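Local atomic coordinates of TNF receptor-associated factor 5 (Mus musculus, PDB entry 4GJH), a protein that probably serves as a trimeric intracellular adaptor, its TRAF domain binding the cytoplasmic tails of TNF-family receptors and linking them to immune signalling. Residues R99-L104 with V117-A122; R61-A66 with Y82-R87; G24-K29 with Q51-S56; V35-A40 with Y67-G72; L107-K112 with T163-V168. All blocks are in the same frame, centred on the assembly; numbering follows the deposited sequence.

Contact 1 (R99-L104 with V117-A122)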
# COMPACT_ATOMS: atom_id res chain seq x y z
N ARG C 99 -13.09 6.11 19.99
CA ARG C 99 -13.12 5.55 21.34
C ARG C 99 -12.02 4.52 21.66
O ARG C 99 -12.15 3.75 22.61
CB ARG C 99 -14.50 4.95 21.61
CG ARG C 99 -15.42 5.87 22.44
CD ARG C 99 -16.81 5.25 22.66
NE ARG C 99 -17.74 5.58 21.58
CZ ARG C 99 -17.87 4.90 20.45
NH1 ARG C 99 -17.11 3.82 20.22
NH2 ARG C 99 -18.76 5.29 19.53
N GLN C 100 -10.95 4.52 20.87
CA GLN C 100 -9.92 3.48 20.98
C GLN C 100 -8.84 3.86 21.97
O GLN C 100 -8.52 5.02 22.13
CB GLN C 100 -9.29 3.25 19.61
CG GLN C 100 -10.31 3.08 18.48
CD GLN C 100 -11.23 1.88 18.67
OE1 GLN C 100 -10.82 0.73 18.52
NE2 GLN C 100 -12.49 2.15 19.02
N ARG C 101 -8.26 2.86 22.62
CA ARG C 101 -7.08 3.13 23.44
C ARG C 101 -5.91 3.51 22.53
O ARG C 101 -5.78 3.00 21.42
CB ARG C 101 -6.73 1.93 24.32
CG ARG C 101 -5.33 1.97 24.91
CD ARG C 101 -5.12 0.87 25.94
NE ARG C 101 -6.10 0.95 27.03
CZ ARG C 101 -6.05 1.82 28.04
NH1 ARG C 101 -5.05 2.72 28.11
NH2 ARG C 101 -6.99 1.81 28.98
N VAL C 102 -5.08 4.43 23.00
CA VAL C 102 -3.92 4.87 22.22
C VAL C 102 -2.65 4.81 23.04
O VAL C 102 -2.64 5.10 24.23
CB VAL C 102 -4.11 6.31 21.72
CG1 VAL C 102 -2.89 6.76 20.95
CG2 VAL C 102 -5.36 6.42 20.86
N THR C 103 -1.56 4.42 22.40
CA THR C 103 -0.28 4.33 23.08
C THR C 103 0.75 5.13 22.31
O THR C 103 0.85 5.02 21.09
CB THR C 103 0.20 2.88 23.25
OG1 THR C 103 -0.77 2.15 24.03
CG2 THR C 103 1.54 2.86 23.97
N LEU C 104 1.50 5.94 23.05
CA LEU C 104 2.49 6.85 22.51
C LEU C 104 3.85 6.39 23.00
O LEU C 104 3.99 6.05 24.17
CB LEU C 104 2.24 8.26 23.03
CG LEU C 104 0.91 8.88 22.61
CD1 LEU C 104 0.76 10.29 23.19
CD2 LEU C 104 0.85 8.92 21.10
N VAL C 117 6.75 4.83 27.25
CA VAL C 117 5.42 4.59 26.75
C VAL C 117 4.33 5.17 27.65
O VAL C 117 4.31 4.92 28.85
CB VAL C 117 5.17 3.08 26.56
CG1 VAL C 117 5.89 2.31 27.63
CG2 VAL C 117 3.68 2.79 26.59
N GLU C 118 3.43 5.94 27.05
CA GLU C 118 2.27 6.47 27.76
C GLU C 118 1.04 5.99 27.03
O GLU C 118 0.98 6.08 25.81
CB GLU C 118 2.30 8.00 27.77
CG GLU C 118 3.42 8.58 28.61
CD GLU C 118 3.32 8.16 30.07
OE1 GLU C 118 2.19 8.08 30.59
OE2 GLU C 118 4.37 7.89 30.69
N THR C 119 0.05 5.48 27.76
CA THR C 119 -1.16 5.01 27.11
C THR C 119 -2.41 5.64 27.73
O THR C 119 -2.38 6.07 28.88
CB THR C 119 -1.26 3.48 27.16
OG1 THR C 119 -2.47 3.05 26.51
CG2 THR C 119 -1.27 3.00 28.58
N PHE C 120 -3.50 5.72 26.97
CA PHE C 120 -4.73 6.27 27.53
C PHE C 120 -5.97 5.88 26.75
O PHE C 120 -5.88 5.53 25.58
CB PHE C 120 -4.64 7.80 27.67
CG PHE C 120 -4.29 8.50 26.40
CD1 PHE C 120 -5.27 8.76 25.45
CD2 PHE C 120 -2.99 8.88 26.13
CE1 PHE C 120 -4.96 9.40 24.26
CE2 PHE C 120 -2.67 9.52 24.95
CZ PHE C 120 -3.66 9.78 24.01
N LYS C 121 -7.12 5.94 27.40
CA LYS C 121 -8.39 5.67 26.74
C LYS C 121 -8.93 6.99 26.20
O LYS C 121 -8.91 8.00 26.91
CB LYS C 121 -9.39 5.05 27.72
CG LYS C 121 -10.52 4.29 27.03
CD LYS C 121 -10.02 2.96 26.46
CE LYS C 121 -10.97 2.36 25.40
NZ LYS C 121 -12.32 1.99 25.92
N ALA C 122 -9.42 6.99 24.96
CA ALA C 122 -9.92 8.23 24.37
C ALA C 122 -11.22 8.69 25.04
O ALA C 122 -12.25 8.00 24.98
CB ALA C 122 -10.10 8.09 22.86

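Contact 2 (R61-A66 with Y82-R87)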
# COMPACT_ATOMS: atom_id res chain seq x y z
N ARG C 61 -8.49 8.21 9.51
CA ARG C 61 -7.23 8.83 9.13
C ARG C 61 -6.67 9.53 10.36
O ARG C 61 -7.39 10.20 11.08
CB ARG C 61 -7.42 9.82 7.97
CG ARG C 61 -6.12 10.10 7.20
CD ARG C 61 -6.37 10.70 5.82
NE ARG C 61 -6.79 12.08 5.98
CZ ARG C 61 -6.01 13.13 5.75
NH1 ARG C 61 -4.76 12.96 5.30
NH2 ARG C 61 -6.50 14.35 5.96
N LEU C 62 -5.38 9.37 10.61
CA LEU C 62 -4.76 9.84 11.85
C LEU C 62 -3.36 10.34 11.57
O LEU C 62 -2.81 10.12 10.48
CB LEU C 62 -4.63 8.70 12.86
CG LEU C 62 -5.93 7.97 13.17
CD1 LEU C 62 -5.64 6.65 13.86
CD2 LEU C 62 -6.87 8.85 14.02
N CYS C 63 -2.76 10.99 12.57
CA CYS C 63 -1.34 11.32 12.50
C CYS C 63 -0.85 11.82 13.82
O CYS C 63 -1.64 12.06 14.75
CB CYS C 63 -1.05 12.38 11.44
SG CYS C 63 -1.55 14.03 11.91
N ALA C 64 0.46 11.99 13.91
CA ALA C 64 1.07 12.42 15.15
C ALA C 64 1.69 13.79 14.97
O ALA C 64 2.00 14.22 13.85
CB ALA C 64 2.10 11.41 15.59
N ARG C 65 1.88 14.49 16.08
CA ARG C 65 2.48 15.81 16.02
C ARG C 65 3.40 16.00 17.19
O ARG C 65 3.02 15.71 18.31
CB ARG C 65 1.40 16.86 16.08
CG ARG C 65 1.90 18.26 16.05
CD ARG C 65 0.71 19.15 16.17
NE ARG C 65 0.97 20.52 15.76
CZ ARG C 65 0.01 21.33 15.32
NH1 ARG C 65 -1.23 20.87 15.22
NH2 ARG C 65 0.31 22.58 14.96
N ALA C 66 4.61 16.48 16.94
CA ALA C 66 5.54 16.68 18.04
C ALA C 66 6.00 18.13 18.14
O ALA C 66 6.18 18.81 17.13
CB ALA C 66 6.71 15.75 17.92
N TYR C 82 1.79 14.57 20.60
CA TYR C 82 0.33 14.59 20.49
C TYR C 82 -0.23 13.69 19.39
O TYR C 82 0.39 13.50 18.33
CB TYR C 82 -0.17 16.01 20.27
CG TYR C 82 0.11 16.96 21.41
CD1 TYR C 82 -0.45 16.76 22.66
CD2 TYR C 82 0.94 18.06 21.24
CE1 TYR C 82 -0.19 17.63 23.71
CE2 TYR C 82 1.21 18.94 22.28
CZ TYR C 82 0.63 18.73 23.52
OH TYR C 82 0.88 19.60 24.58
N PHE C 83 -1.42 13.15 19.67
CA PHE C 83 -2.15 12.30 18.76
C PHE C 83 -3.18 13.17 18.07
O PHE C 83 -3.65 14.12 18.67
CB PHE C 83 -2.83 11.19 19.55
CG PHE C 83 -3.74 10.30 18.73
CD1 PHE C 83 -3.21 9.34 17.86
CD2 PHE C 83 -5.11 10.39 18.85
CE1 PHE C 83 -4.04 8.51 17.11
CE2 PHE C 83 -5.95 9.56 18.11
CZ PHE C 83 -5.42 8.62 17.23
N VAL C 84 -3.53 12.85 16.83
CA VAL C 84 -4.45 13.68 16.03
C VAL C 84 -5.37 12.87 15.12
O VAL C 84 -4.92 12.14 14.24
CB VAL C 84 -3.70 14.63 15.09
CG1 VAL C 84 -4.70 15.38 14.25
CG2 VAL C 84 -2.79 15.57 15.85
N VAL C 85 -6.67 13.04 15.32
CA VAL C 85 -7.66 12.50 14.40
C VAL C 85 -7.83 13.47 13.24
O VAL C 85 -8.11 14.66 13.45
CB VAL C 85 -9.02 12.33 15.06
CG1 VAL C 85 -10.03 11.80 14.06
CG2 VAL C 85 -8.92 11.43 16.27
N MET C 86 -7.67 12.97 12.02
CA MET C 86 -7.80 13.81 10.85
C MET C 86 -9.13 13.50 10.22
O MET C 86 -9.76 12.51 10.57
CB MET C 86 -6.67 13.53 9.87
CG MET C 86 -5.31 13.48 10.52
SD MET C 86 -3.97 13.31 9.34
CE MET C 86 -4.19 14.83 8.42
N ARG C 87 -9.56 14.35 9.28
CA ARG C 87 -10.74 14.05 8.49
C ARG C 87 -10.45 12.88 7.55
O ARG C 87 -9.50 12.90 6.77
CB ARG C 87 -11.21 15.26 7.69
CG ARG C 87 -12.33 14.93 6.72
CD ARG C 87 -13.02 16.19 6.20
NE ARG C 87 -12.08 17.12 5.58
CZ ARG C 87 -12.20 18.44 5.65
NH1 ARG C 87 -13.21 18.98 6.32
NH2 ARG C 87 -11.31 19.23 5.06

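Contact 3 (G24-K29 with Q51-S56)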
# COMPACT_ATOMS: atom_id res chain seq x y z
N GLY C 24 -3.32 0.81 12.22
CA GLY C 24 -3.35 1.65 13.41
C GLY C 24 -2.00 1.79 14.08
O GLY C 24 -1.90 2.11 15.26
N LYS C 25 -0.94 1.56 13.32
CA LYS C 25 0.40 1.55 13.89
C LYS C 25 1.26 2.54 13.10
O LYS C 25 1.32 2.48 11.87
CB LYS C 25 0.97 0.14 13.77
CG LYS C 25 1.74 -0.35 14.97
CD LYS C 25 2.74 -1.46 14.57
CE LYS C 25 3.76 -0.96 13.53
NZ LYS C 25 4.86 -1.93 13.21
N LEU C 26 1.92 3.45 13.80
CA LEU C 26 2.79 4.40 13.13
C LEU C 26 4.16 4.36 13.75
O LEU C 26 4.31 4.49 14.97
CB LEU C 26 2.26 5.81 13.32
CG LEU C 26 2.84 7.04 12.61
CD1 LEU C 26 2.96 8.30 13.48
CD2 LEU C 26 3.97 6.84 11.63
N ILE C 27 5.18 4.20 12.92
CA ILE C 27 6.55 4.42 13.38
C ILE C 27 7.12 5.59 12.61
O ILE C 27 7.16 5.61 11.39
CB ILE C 27 7.41 3.17 13.23
CG1 ILE C 27 6.72 2.01 13.94
CG2 ILE C 27 8.80 3.43 13.78
CD1 ILE C 27 7.65 0.96 14.37
N TRP C 28 7.55 6.59 13.36
CA TRP C 28 7.85 7.90 12.81
C TRP C 28 9.32 8.18 13.03
O TRP C 28 9.76 8.42 14.16
CB TRP C 28 6.97 8.93 13.52
CG TRP C 28 7.14 10.32 13.04
CD1 TRP C 28 7.82 10.72 11.93
CD2 TRP C 28 6.62 11.50 13.64
NE1 TRP C 28 7.75 12.09 11.80
CE2 TRP C 28 7.02 12.59 12.85
CE3 TRP C 28 5.85 11.74 14.78
CZ2 TRP C 28 6.67 13.90 13.16
CZ3 TRP C 28 5.52 13.04 15.08
CH2 TRP C 28 5.92 14.10 14.27
N LYS C 29 10.09 8.14 11.96
CA LYS C 29 11.51 8.44 12.06
C LYS C 29 11.73 9.95 11.99
O LYS C 29 11.32 10.63 11.04
CB LYS C 29 12.30 7.73 10.95
CG LYS C 29 13.71 8.26 10.76
CD LYS C 29 14.70 7.21 10.30
CE LYS C 29 14.91 7.28 8.81
NZ LYS C 29 16.13 6.51 8.40
N GLN C 51 3.37 11.60 8.68
CA GLN C 51 2.48 11.36 7.57
C GLN C 51 1.22 10.70 8.12
O GLN C 51 1.25 10.06 9.16
CB GLN C 51 3.18 10.46 6.55
CG GLN C 51 4.28 11.18 5.79
CD GLN C 51 3.76 12.39 5.02
OE1 GLN C 51 2.60 12.44 4.59
NE2 GLN C 51 4.62 13.39 4.85
N PRO C 52 0.10 10.87 7.43
CA PRO C 52 -1.14 10.24 7.89
C PRO C 52 -1.03 8.72 7.93
O PRO C 52 -0.49 8.14 6.99
CB PRO C 52 -2.14 10.65 6.80
CG PRO C 52 -1.60 11.96 6.29
CD PRO C 52 -0.11 11.78 6.28
N PHE C 53 -1.53 8.10 9.00
CA PHE C 53 -1.73 6.65 9.02
C PHE C 53 -3.17 6.29 9.35
O PHE C 53 -3.97 7.16 9.68
CB PHE C 53 -0.78 5.95 9.96
CG PHE C 53 -1.01 6.28 11.41
CD1 PHE C 53 -1.46 5.30 12.30
CD2 PHE C 53 -0.76 7.55 11.88
CE1 PHE C 53 -1.66 5.60 13.64
CE2 PHE C 53 -0.97 7.87 13.23
CZ PHE C 53 -1.41 6.88 14.11
N TYR C 54 -3.51 5.01 9.26
CA TYR C 54 -4.91 4.58 9.30
C TYR C 54 -5.13 3.36 10.15
O TYR C 54 -4.23 2.54 10.30
CB TYR C 54 -5.37 4.24 7.90
CG TYR C 54 -5.20 5.36 6.93
CD1 TYR C 54 -6.28 6.13 6.57
CD2 TYR C 54 -3.97 5.66 6.39
CE1 TYR C 54 -6.15 7.17 5.68
CE2 TYR C 54 -3.83 6.70 5.50
CZ TYR C 54 -4.93 7.45 5.14
OH TYR C 54 -4.82 8.50 4.22
N THR C 55 -6.35 3.24 10.68
CA THR C 55 -6.71 2.05 11.45
C THR C 55 -6.98 0.86 10.52
O THR C 55 -6.83 -0.30 10.91
CB THR C 55 -7.96 2.30 12.34
OG1 THR C 55 -9.06 2.74 11.54
CG2 THR C 55 -7.66 3.34 13.36
N SER C 56 -7.37 1.17 9.28
CA SER C 56 -7.63 0.17 8.26
C SER C 56 -7.74 0.93 6.97
O SER C 56 -7.88 2.14 6.99
CB SER C 56 -8.90 -0.63 8.55
OG SER C 56 -10.07 0.17 8.43

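Contact 4 (V35-A40 with Y67-G72)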
# COMPACT_ATOMS: atom_id res chain seq x y z
N VAL C 35 19.02 20.11 14.48
CA VAL C 35 18.59 21.22 13.64
C VAL C 35 17.11 21.53 13.82
O VAL C 35 16.68 22.69 13.84
CB VAL C 35 18.86 20.91 12.13
CG1 VAL C 35 17.99 21.75 11.20
CG2 VAL C 35 20.33 21.12 11.82
N LYS C 36 16.31 20.48 13.96
CA LYS C 36 14.88 20.67 14.10
C LYS C 36 14.53 21.27 15.46
O LYS C 36 13.63 22.11 15.55
CB LYS C 36 14.13 19.37 13.86
CG LYS C 36 14.11 19.01 12.40
CD LYS C 36 13.51 17.64 12.15
CE LYS C 36 13.64 17.29 10.70
NZ LYS C 36 13.10 15.92 10.45
N LYS C 37 15.25 20.85 16.50
CA LYS C 37 15.07 21.42 17.82
C LYS C 37 15.51 22.87 17.78
O LYS C 37 14.89 23.75 18.37
CB LYS C 37 15.86 20.66 18.88
CG LYS C 37 15.37 21.03 20.27
CD LYS C 37 16.24 20.47 21.37
CE LYS C 37 15.78 21.00 22.74
NZ LYS C 37 16.70 20.56 23.84
N ARG C 38 16.59 23.13 17.06
CA ARG C 38 17.04 24.49 16.87
C ARG C 38 15.90 25.33 16.27
O ARG C 38 15.62 26.44 16.73
CB ARG C 38 18.27 24.50 15.97
CG ARG C 38 18.97 25.84 15.84
CD ARG C 38 19.38 26.35 17.18
NE ARG C 38 20.46 27.32 17.06
CZ ARG C 38 20.71 28.28 17.96
NH1 ARG C 38 19.95 28.41 19.05
NH2 ARG C 38 21.73 29.12 17.76
N GLU C 39 15.24 24.79 15.26
CA GLU C 39 14.17 25.54 14.61
C GLU C 39 13.02 25.76 15.59
O GLU C 39 12.32 26.78 15.54
CB GLU C 39 13.69 24.82 13.34
CG GLU C 39 14.84 24.42 12.41
CD GLU C 39 14.38 23.99 11.01
OE1 GLU C 39 14.80 24.64 10.03
OE2 GLU C 39 13.62 23.00 10.88
N ALA C 40 12.82 24.80 16.48
CA ALA C 40 11.75 24.93 17.45
C ALA C 40 12.08 26.09 18.37
O ALA C 40 11.29 27.02 18.50
CB ALA C 40 11.57 23.65 18.24
N TYR C 67 6.15 18.60 19.37
CA TYR C 67 6.79 19.88 19.61
C TYR C 67 8.13 19.60 20.22
O TYR C 67 8.23 19.27 21.41
CB TYR C 67 5.96 20.71 20.57
CG TYR C 67 4.70 21.26 19.97
CD1 TYR C 67 4.63 22.57 19.53
CD2 TYR C 67 3.56 20.46 19.83
CE1 TYR C 67 3.48 23.08 18.98
CE2 TYR C 67 2.40 20.96 19.29
CZ TYR C 67 2.37 22.28 18.86
OH TYR C 67 1.24 22.82 18.31
N LEU C 68 9.16 19.69 19.39
CA LEU C 68 10.50 19.30 19.80
C LEU C 68 10.99 20.12 20.97
O LEU C 68 11.69 19.61 21.84
CB LEU C 68 11.47 19.36 18.63
CG LEU C 68 11.31 18.17 17.67
CD1 LEU C 68 12.44 18.19 16.65
CD2 LEU C 68 11.28 16.85 18.42
N ASN C 69 10.60 21.40 21.00
CA ASN C 69 10.97 22.25 22.11
C ASN C 69 9.82 22.42 23.09
O ASN C 69 9.74 23.41 23.84
CB ASN C 69 11.49 23.60 21.61
CG ASN C 69 12.12 24.41 22.73
OD1 ASN C 69 12.81 23.85 23.60
ND2 ASN C 69 11.87 25.72 22.73
N GLY C 70 8.91 21.45 23.09
CA GLY C 70 7.82 21.43 24.04
C GLY C 70 6.70 22.42 23.78
O GLY C 70 6.86 23.44 23.08
N ASP C 71 5.56 22.12 24.39
CA ASP C 71 4.34 22.87 24.18
C ASP C 71 3.58 22.96 25.49
O ASP C 71 3.49 21.96 26.23
CB ASP C 71 3.50 22.19 23.11
CG ASP C 71 2.13 22.77 22.98
OD1 ASP C 71 2.00 23.86 22.37
OD2 ASP C 71 1.17 22.13 23.50
N GLY C 72 3.05 24.15 25.78
CA GLY C 72 2.30 24.40 27.00
C GLY C 72 2.99 23.89 28.25
O GLY C 72 4.07 24.34 28.63

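Contact 5 (L107-K112 with T163-V168)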
# COMPACT_ATOMS: atom_id res chain seq x y z
N LEU C 107 11.23 5.35 21.17
CA LEU C 107 11.83 4.02 21.13
C LEU C 107 13.27 4.01 21.61
O LEU C 107 14.06 4.88 21.25
CB LEU C 107 11.73 3.44 19.72
CG LEU C 107 10.29 3.26 19.24
CD1 LEU C 107 10.25 2.57 17.91
CD2 LEU C 107 9.53 2.45 20.28
N ASP C 108 13.59 3.01 22.42
CA ASP C 108 14.95 2.82 22.86
C ASP C 108 15.72 2.10 21.78
O ASP C 108 15.42 0.95 21.45
CB ASP C 108 14.99 2.02 24.16
CG ASP C 108 16.41 1.74 24.62
OD1 ASP C 108 17.31 2.57 24.34
OD2 ASP C 108 16.60 0.68 25.24
N GLN C 109 16.71 2.79 21.22
CA GLN C 109 17.49 2.22 20.12
C GLN C 109 18.66 1.37 20.60
O GLN C 109 19.40 0.85 19.79
CB GLN C 109 17.99 3.33 19.21
CG GLN C 109 16.89 4.03 18.44
CD GLN C 109 17.42 5.15 17.56
OE1 GLN C 109 17.20 6.33 17.85
NE2 GLN C 109 18.10 4.78 16.46
N SER C 110 18.81 1.23 21.92
CA SER C 110 19.96 0.52 22.47
C SER C 110 19.86 -0.99 22.32
O SER C 110 20.87 -1.69 22.42
CB SER C 110 20.10 0.82 23.95
OG SER C 110 19.47 -0.20 24.71
N GLY C 111 18.65 -1.50 22.12
CA GLY C 111 18.45 -2.94 22.12
C GLY C 111 17.88 -3.44 23.44
O GLY C 111 17.25 -4.50 23.49
N LYS C 112 18.09 -2.67 24.51
CA LYS C 112 17.50 -3.00 25.81
C LYS C 112 15.99 -2.78 25.77
O LYS C 112 15.28 -3.06 26.75
CB LYS C 112 18.13 -2.15 26.92
CG LYS C 112 19.61 -2.37 27.12
CD LYS C 112 20.17 -1.40 28.17
CE LYS C 112 21.69 -1.44 28.24
NZ LYS C 112 22.30 -1.17 26.90
N THR C 163 19.03 11.10 15.11
CA THR C 163 17.66 10.74 14.78
C THR C 163 17.01 9.84 15.83
O THR C 163 17.67 8.95 16.39
CB THR C 163 17.53 10.05 13.41
OG1 THR C 163 17.34 8.66 13.63
CG2 THR C 163 18.77 10.29 12.49
N LEU C 164 15.71 10.08 16.07
CA LEU C 164 14.91 9.33 17.03
C LEU C 164 13.65 8.77 16.37
O LEU C 164 13.24 9.23 15.31
CB LEU C 164 14.48 10.22 18.20
CG LEU C 164 13.60 11.45 17.87
CD1 LEU C 164 12.13 11.09 17.67
CD2 LEU C 164 13.72 12.52 18.95
N PHE C 165 13.03 7.79 17.02
CA PHE C 165 11.86 7.16 16.46
C PHE C 165 10.69 7.24 17.42
O PHE C 165 10.80 6.84 18.59
CB PHE C 165 12.14 5.68 16.14
CG PHE C 165 13.14 5.49 15.03
CD1 PHE C 165 12.72 5.28 13.73
CD2 PHE C 165 14.49 5.53 15.29
CE1 PHE C 165 13.63 5.10 12.71
CE2 PHE C 165 15.41 5.35 14.27
CZ PHE C 165 14.98 5.14 12.98
N LEU C 166 9.56 7.76 16.94
CA LEU C 166 8.35 7.78 17.74
C LEU C 166 7.37 6.77 17.20
O LEU C 166 7.31 6.53 16.00
CB LEU C 166 7.68 9.16 17.76
CG LEU C 166 8.64 10.27 18.10
CD1 LEU C 166 8.08 11.67 17.87
CD2 LEU C 166 9.25 10.05 19.48
N LYS C 167 6.58 6.20 18.09
CA LYS C 167 5.62 5.19 17.71
C LYS C 167 4.26 5.47 18.31
O LYS C 167 4.13 5.69 19.50
CB LYS C 167 6.12 3.81 18.15
CG LYS C 167 5.14 2.68 17.85
CD LYS C 167 5.76 1.32 18.12
CE LYS C 167 4.69 0.23 18.13
NZ LYS C 167 5.27 -1.13 18.08
N VAL C 168 3.24 5.46 17.48
CA VAL C 168 1.87 5.51 17.96
C VAL C 168 1.20 4.19 17.63
O VAL C 168 1.39 3.65 16.54
CB VAL C 168 1.07 6.63 17.29
CG1 VAL C 168 -0.36 6.62 17.79
CG2 VAL C 168 1.74 8.00 17.56
O HOH W 1 14.24 6.95 19.17

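Contact 1 (R99-L104 with V117-A122)
Two antiparallel backbone pairs, Val102 with Phe120 and Leu104 with Glu118, zip the strands of this hairpin together. Each has a bond each way; the bond from Leu104 N to Glu118 O is 2.8 Å long, and that from Val102 N to Phe120 O measures 2.9 Å.

The side-chain polar bonds meet at Thr119. Its OG1 takes a hydrogen bond from Arg101 NH1 at 3.1 Å, lying almost in the guanidinium plane, and gives one to Val102 O, also at 3.1 Å. With OG1 anti to the backbone N (chi1 -180°), the hydroxyl reaches across to the partner strand and comes at Val102 O from above the carbonyl plane, while Phe120 N bonds to the same oxygen. One carbonyl thus has two donors. The Arg101 chain bends at chi3 to bring NH1 over, and Lys121 CB lies loosely over one face of its guanidinium.

Most of the apolar packing lies on the other face of the sheet, though Thr103 CG2 and Val117 CG2 touch on this one at 3.4 Å. Phe120 sets its ring edge against Leu104, CE2 to CD1 3.9 Å, and its CE1 lies 4.1 Å from Val102 CB.

Strand 116-121 is the outer strand of its four-stranded sheet, whereas 101-106 pairs on its other side with strand 164-170. Val102 and Leu104 turn into the sandwich, against Val168 of that strand and Phe83 and Leu81 of the opposing sheet.

Contact 2 (R61-A66 with Y82-R87)
Arg87 O is gripped by the guanidinium of Arg61: NE gives a straight bond of 2.9 Å (170°), and NH2 adds a weak one of 3.4 Å. The oxygen lies at the guanidinium edge, in its plane, while Met86 spans one face, with SD above the centre and CE 3.4 Å from NH2. The bend of the Arg61 chain at chi3 turns the group to meet both residues, and NH2 has its stronger partner in a salt bridge with Glu135.

From here the two strands of the hairpin run antiparallel. Met86 N bonds to Arg61 O, and Arg65 and Tyr82 form an antiparallel hydrogen-bonded pair with a bond each way, the shorter being Tyr82 N to Arg65 O at 2.8 Å. Between them Cys63 N reaches Val84 O at 3.0 Å, with only a weak return bond.

The two faces of the hairpin differ. On one, Leu62 CD2 lies 3.5 Å from Phe83 CZ and also touches Val85; this side looks into the sandwich, where Leu62 packs on Val170 and Ala64 on Val168 of the opposing sheet. On the other, Cys63 SG packs against Val84 and sits 3.6 Å from Met86 SD.

Chemically, the middle is apolar and buried, and Arg61 brings a charge in at one end. There the in-plane bond to Arg87 O, with Met86 over one face, fixes the rotation of the guanidinium, and Glu135 probably balances its charge.

Contact 3 (G24-K29 with Q51-S56)
Leu26 lies squarely over the ring of Phe53: its CB stands 3.6 Å from the ring centroid and only 4° off the ring normal, a CH-pi contact over the ring centre. This is a bridge between the two sheets of the antiparallel beta sandwich that forms the TRAF-C, or MATH, domain. Strand 25-30 edges one sheet and strand 48-54 edges the other, so the contact joins the two sheets at one edge of the sandwich.

The leucine and the ring cross at about a right angle. CB is placed over the centre, and CG, anti to the backbone N (chi1 -173°), carries the branch on toward one side of the ring, where it comes 3.7 Å from CD2. CD1 continues over the same side and approaches CE2. Phe53 meets it by taking the crowded first torsion, between its own backbone N and carbonyl carbon (chi1 66°), which swings the ring toward strand 25-30. The rim of the ring then slides up to the main chain: CE1 is 3.9 Å from Gly24 C, near the ring plane.

Around the pair, Leu26 also packs on Ser50, and Phe53 on Leu62 and Val168, making the ring part of the buried interior. Lys25 leaves on the other side and packs on Asp177 of the second subunit.

At the start of strand 25-30 the two segments are tied by their backbones as well. Gly24 N bonds to Tyr54 O of the other segment at 2.7 Å, with the donor tilted from the carbonyl plane.

Contact 4 (V35-A40 with Y67-G72)
Ala40 and Asn69 meet at the tight end of this contact, their CB atoms 3.4 Å apart where the helix 33-41 comes down on a type I beta turn. The turn runs from Tyr67 to Gly70 and is closed by Gly70 N to Tyr67 O at 2.8 Å. Its two middle residues, Leu68 and Asn69, are the ones that face the helix.

Leu68 fills the other half of the packed part. Its CG is anti to the carbonyl carbon (chi1 -76°), and CD1 reaches in against the helix, 3.5 Å from Lys36 CB and 3.9 Å from Lys37 N. It touches the lysines near the backbone, where they are purely aliphatic or part of the helix itself. Ala40 joins in more distantly, its CB 4.3 Å from Leu68 CB. Tyr33 of the same helix and Leu79 of strand 78-85 also pack on the leucine.

Toward the polar rim the fit is looser. Lys37 passes Asn69 with CE no nearer to OD1 than 4.2 Å, and its amino group goes on to a salt bridge with Glu152. The Lys36 chain runs straight out beyond CG, away from the turn, to hydrogen-bond Thr31 O. Asn69 packs in turn on His148, whose NE2 bonds to Leu68 O.

No hydrogen bond crosses between 35-40 and 67-72. Their union rests on one leucine, one alanine and the carbon parts of polar residues, while the charged ends find partners elsewhere; the contact between these segments is thus mainly van der Waals packing.

Contact 5 (L107-K112 with T163-V168)
Leu107, Phe165 and Gln109 supply most of the buried surface between the loop 107-112 and the strand 164-170. Leu107 makes the main backbone tie: its N bonds to Phe165 O at 3.0 Å. A water molecule makes a second link, bridging Leu107 O and Phe165 N. The Leu107 side chain lies across that of Phe165, CD1 to CB 4.0 Å, and reaches Lys167 with its other branch.

Gln109, extended beyond CG, brings its amide to the edge of the Phe165 ring with the two planes 86° apart. Leu93 of the second subunit packs on both Leu107 and Phe165.

The loop also folds on itself between Asp108 and Lys112. Asp108 OD1 takes a bond from Ser110 N at 3.1 Å, an Asx turn, and Ser110 OG takes one from Lys112 N at 2.8 Å, an ST turn.

The whole is a backbone pairing between Leu107 and Phe165, direct and through water, that leads into the long loop of the 101-106/116-121 hairpin in the MATH-domain sandwich.

Four contacts lie in the beta sandwich, and contact 4 seats a helix against one of its loops. Contacts 2 and 3 are closest, centres about 9 Å apart; strands 48-54 and 61-67 are neighbours, with Leu62 N bonded to Phe53 O (2.8 Å). In the other sheet, strand 164-170 of contact 5 runs between strand 25-30 of contact 3 and strand 101-106 of contact 1. Val168 also packs across the interior on Phe83 and Ala64 of contact 2. Contact 4 is farthest from contact 1, centres about 23 Å apart, but Tyr82 OH to Asp71 OD2 (2.8 Å) ties it to contact 2. Contacts 3 and 5 both touch the second subunit.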